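Local coordinates for protein putative immunoglobulin A1 protease (PDB 3N6Z) that is a putative immunoglobulin A1 protease, probably a hydrolase, whose substrate and mechanism are not established, at residues T173-G184 and Y205-A214. Sequence-based numbering, arbitrary orientation. Where two conformers were deposited one is given.
Sequences TTGEVIGSGAAG and YSNATVSDRA
The guanidinium of R213 has I178 on one face: CD1 stands 3.5 Å above its plane, displaced from the centre of the group, and CG2 packs against R213 CD. The two segments belong to successive coils of a right-handed parallel beta-solenoid. At the guanidinium edge, with S211 in one of its two conformers, NE donates to S211 OG nearly in the plane, which would help to hold the group's rotation. A long arginine suits this exposed place, its extended chain running over I178. The second flat group, the D212 carboxylate, lies on the opposite side of the sheet. Strands 176-179 and 209-212 run 4.8 Å apart at only 5°, joined by a ladder in which V177 N donates to T209 O and S211 N to V177 O.

D212 OD1 takes two N-H groups from opposite faces of its plane: G181 N at 2.8 Å, 26° out of plane on the syn side, and A214 N at 2.9 Å, which closes an Asx turn. With CG anti to the backbone N (chi1 -172°), the carboxylate swings under the 180-182 turn, and K219 N, further along the same coil, donates to OD2. Replacing D212 with alanine removes the carboxylate and would probably leave the N-H groups of G181, A214 and K219 without their acceptor, setting the 180-182 turn free to shift. Glycine suits 179 because a CB would strike A182 O, and 181 because its positive phi would jam a CB against the preceding carbonyl.

Inside the coil, A183 is small enough to bring CB within 3.6 Å of V210 CG1. At the corner, glycine at 175 permits the sharp turn, and water 1 bridges G175 N and N207 O. Beyond it, S206 OG accepts from A208 N in an ST turn and lies 2.8 Å from T173 OG1.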
loop_
_atom_site.group_PDB
_atom_site.type_symbol
_atom_site.label_atom_id
_atom_site.label_comp_id
_atom_site.label_asym_id
_atom_site.label_seq_id
_atom_site.Cartn_x
_atom_site.Cartn_y
_atom_site.Cartn_z
ATOM N N THR A 173 3.091 3.734 -5.551
ATOM C CA THR A 173 2.087 3.331 -6.520
ATOM C C THR A 173 1.411 4.513 -7.177
ATOM O O THR A 173 1.226 5.585 -6.575
ATOM C CB THR A 173 0.996 2.418 -5.926
ATOM O OG1 THR A 173 0.201 3.176 -5.024
ATOM C CG2 THR A 173 1.604 1.217 -5.183
ATOM N N THR A 174 1.050 4.299 -8.426
ATOM C CA THR A 174 0.186 5.211 -9.203
ATOM C C THR A 174 -0.816 4.360 -9.958
ATOM O O THR A 174 -0.587 3.168 -10.205
ATOM C CB THR A 174 0.984 6.132 -10.167
ATOM O OG1 THR A 174 1.200 5.486 -11.437
ATOM C CG2 THR A 174 2.354 6.564 -9.561
ATOM N N GLY A 175 -1.942 4.977 -10.342
ATOM C CA GLY A 175 -3.010 4.282 -11.049
ATOM C C GLY A 175 -4.334 4.331 -10.299
ATOM O O GLY A 175 -4.767 5.414 -9.904
ATOM N N GLU A 176 -4.962 3.176 -10.119
ATOM C CA GLU A 176 -6.281 3.100 -9.518
ATOM C C GLU A 176 -6.502 1.834 -8.729
ATOM O O GLU A 176 -6.037 0.754 -9.105
ATOM C CB GLU A 176 -7.388 3.229 -10.562
ATOM C CG GLU A 176 -7.428 2.098 -11.563
ATOM C CD GLU A 176 -8.606 2.149 -12.539
ATOM O OE1 GLU A 176 -9.541 2.943 -12.350
ATOM O OE2 GLU A 176 -8.607 1.355 -13.492
ATOM N N VAL A 177 -7.226 2.003 -7.616
ATOM C CA VAL A 177 -7.665 0.944 -6.739
ATOM C C VAL A 177 -9.164 1.129 -6.529
ATOM O O VAL A 177 -9.609 2.210 -6.089
ATOM C CB VAL A 177 -7.024 1.108 -5.300
ATOM C CG1 VAL A 177 -7.597 0.074 -4.345
ATOM C CG2 VAL A 177 -5.562 1.098 -5.383
ATOM N N ILE A 178 -9.927 0.045 -6.750
ATOM C CA ILE A 178 -11.342 -0.025 -6.415
ATOM C C ILE A 178 -11.526 -1.259 -5.526
ATOM O O ILE A 178 -11.281 -2.383 -5.956
ATOM C CB ILE A 178 -12.253 -0.094 -7.663
ATOM C CG1 ILE A 178 -12.005 1.104 -8.545
ATOM C CG2 ILE A 178 -13.747 -0.215 -7.214
ATOM C CD1 ILE A 178 -12.702 1.016 -9.889
ATOM N N GLY A 179 -11.908 -1.055 -4.274
ATOM C CA GLY A 179 -12.152 -2.138 -3.343
ATOM C C GLY A 179 -13.555 -2.132 -2.798
ATOM O O GLY A 179 -14.353 -1.257 -3.109
ATOM N N SER A 180 -13.834 -3.139 -1.986
ATOM C CA SER A 180 -15.129 -3.259 -1.320
ATOM C C SER A 180 -14.888 -3.706 0.117
ATOM O O SER A 180 -14.669 -4.886 0.370
ATOM C CB SER A 180 -16.049 -4.230 -2.040
ATOM O OG SER A 180 -17.355 -4.174 -1.466
ATOM N N GLY A 181 -14.915 -2.746 1.038
ATOM C CA GLY A 181 -14.666 -3.004 2.453
ATOM C C GLY A 181 -13.342 -2.476 2.949
ATOM O O GLY A 181 -13.177 -2.206 4.150
ATOM N N ALA A 182 -12.382 -2.370 2.047
ATOM C CA ALA A 182 -11.178 -1.539 2.288
ATOM C C ALA A 182 -10.599 -1.145 0.935
ATOM O O ALA A 182 -10.747 -1.879 -0.048
ATOM C CB ALA A 182 -10.126 -2.271 3.144
ATOM N N ALA A 183 -9.922 -0.017 0.892
ATOM C CA ALA A 183 -9.215 0.393 -0.295
ATOM C C ALA A 183 -8.065 1.278 0.123
ATOM O O ALA A 183 -8.258 2.242 0.882
ATOM C CB ALA A 183 -10.137 1.132 -1.308
ATOM N N GLY A 184 -6.853 0.936 -0.313
ATOM C CA GLY A 184 -5.686 1.778 -0.061
ATOM C C GLY A 184 -4.778 1.878 -1.250
ATOM O O GLY A 184 -4.688 0.957 -2.054
ATOM N N TYR A 205 4.956 6.514 -1.064
ATOM C CA TYR A 205 3.916 7.435 -1.504
ATOM C C TYR A 205 2.985 6.767 -2.518
ATOM O O TYR A 205 3.296 5.725 -3.110
ATOM C CB TYR A 205 4.508 8.739 -2.084
ATOM C CG TYR A 205 5.190 8.630 -3.426
ATOM C CD1 TYR A 205 6.534 8.333 -3.506
ATOM C CD2 TYR A 205 4.501 8.855 -4.614
ATOM C CE1 TYR A 205 7.188 8.247 -4.741
ATOM C CE2 TYR A 205 5.143 8.811 -5.855
ATOM C CZ TYR A 205 6.493 8.494 -5.920
ATOM O OH TYR A 205 7.156 8.408 -7.144
ATOM N N SER A 206 1.834 7.392 -2.715
ATOM C CA SER A 206 0.926 6.993 -3.763
ATOM C C SER A 206 0.239 8.182 -4.387
ATOM O O SER A 206 -0.089 9.150 -3.688
ATOM C CB SER A 206 -0.128 6.040 -3.221
ATOM O OG SER A 206 -0.995 5.536 -4.220
ATOM N N ASN A 207 0.029 8.087 -5.705
ATOM C CA ASN A 207 -0.832 8.962 -6.473
ATOM C C ASN A 207 -2.025 8.197 -7.097
ATOM O O ASN A 207 -2.712 8.687 -8.026
ATOM C CB ASN A 207 0.000 9.661 -7.553
ATOM C CG ASN A 207 -0.812 10.643 -8.338
ATOM O OD1 ASN A 207 -1.799 11.175 -7.827
ATOM N ND2 ASN A 207 -0.422 10.880 -9.581
ATOM N N ALA A 208 -2.318 7.001 -6.609
ATOM C CA ALA A 208 -3.448 6.246 -7.144
ATOM C C ALA A 208 -4.774 6.834 -6.706
ATOM O O ALA A 208 -4.869 7.297 -5.585
ATOM C CB ALA A 208 -3.336 4.801 -6.672
ATOM N N THR A 209 -5.795 6.824 -7.592
ATOM C CA THR A 209 -7.171 7.058 -7.158
ATOM C C THR A 209 -7.604 5.833 -6.363
ATOM O O THR A 209 -7.350 4.686 -6.758
ATOM C CB THR A 209 -8.157 7.340 -8.274
ATOM O OG1 THR A 209 -8.205 6.202 -9.137
ATOM C CG2 THR A 209 -7.734 8.584 -9.038
ATOM N N VAL A 210 -8.221 6.073 -5.212
ATOM C CA VAL A 210 -8.549 5.013 -4.264
ATOM C C VAL A 210 -10.033 5.129 -3.929
ATOM O O VAL A 210 -10.475 6.168 -3.438
ATOM C CB VAL A 210 -7.707 5.137 -2.965
ATOM C CG1 VAL A 210 -8.096 4.078 -1.954
ATOM C CG2 VAL A 210 -6.186 5.041 -3.285
ATOM N N SER A 211 -10.805 4.059 -4.160
ATOM C CA SER A 211 -12.244 4.082 -3.959
ATOM C C SER A 211 -12.688 2.813 -3.252
ATOM O O SER A 211 -12.381 1.702 -3.716
ATOM C CB SER A 211 -12.956 4.227 -5.310
ATOM O OG SER A 211 -14.348 4.027 -5.185
ATOM N N ASP A 212 -13.426 2.981 -2.150
ATOM C CA ASP A 212 -14.089 1.858 -1.502
ATOM C C ASP A 212 -15.590 1.955 -1.839
ATOM O O ASP A 212 -16.289 2.833 -1.348
ATOM C CB ASP A 212 -13.870 1.808 0.003
ATOM C CG ASP A 212 -14.394 0.539 0.617
ATOM O OD1 ASP A 212 -15.292 -0.112 0.048
ATOM O OD2 ASP A 212 -13.933 0.191 1.720
ATOM N N ARG A 213 -16.040 1.031 -2.683
ATOM C CA ARG A 213 -17.418 1.028 -3.188
ATOM C C ARG A 213 -18.355 0.167 -2.374
ATOM O O ARG A 213 -19.509 -0.026 -2.796
ATOM C CB ARG A 213 -17.445 0.646 -4.675
ATOM C CG ARG A 213 -16.800 1.722 -5.474
ATOM C CD ARG A 213 -16.806 1.558 -6.963
ATOM N NE ARG A 213 -16.008 2.660 -7.509
ATOM C CZ ARG A 213 -15.759 2.871 -8.795
ATOM N NH1 ARG A 213 -16.236 2.045 -9.730
ATOM N NH2 ARG A 213 -15.009 3.918 -9.138
ATOM N N ALA A 214 -17.944 -0.290 -1.187
ATOM C CA ALA A 214 -18.873 -1.027 -0.302
ATOM C C ALA A 214 -20.132 -0.206 -0.048
ATOM O O ALA A 214 -20.084 1.018 0.167
ATOM C CB ALA A 214 -18.200 -1.371 1.037
HETATM O O HOH W 1 -2.226 7.843 -10.695
HETATM O O HOH W 2 -10.400 4.432 -7.792
#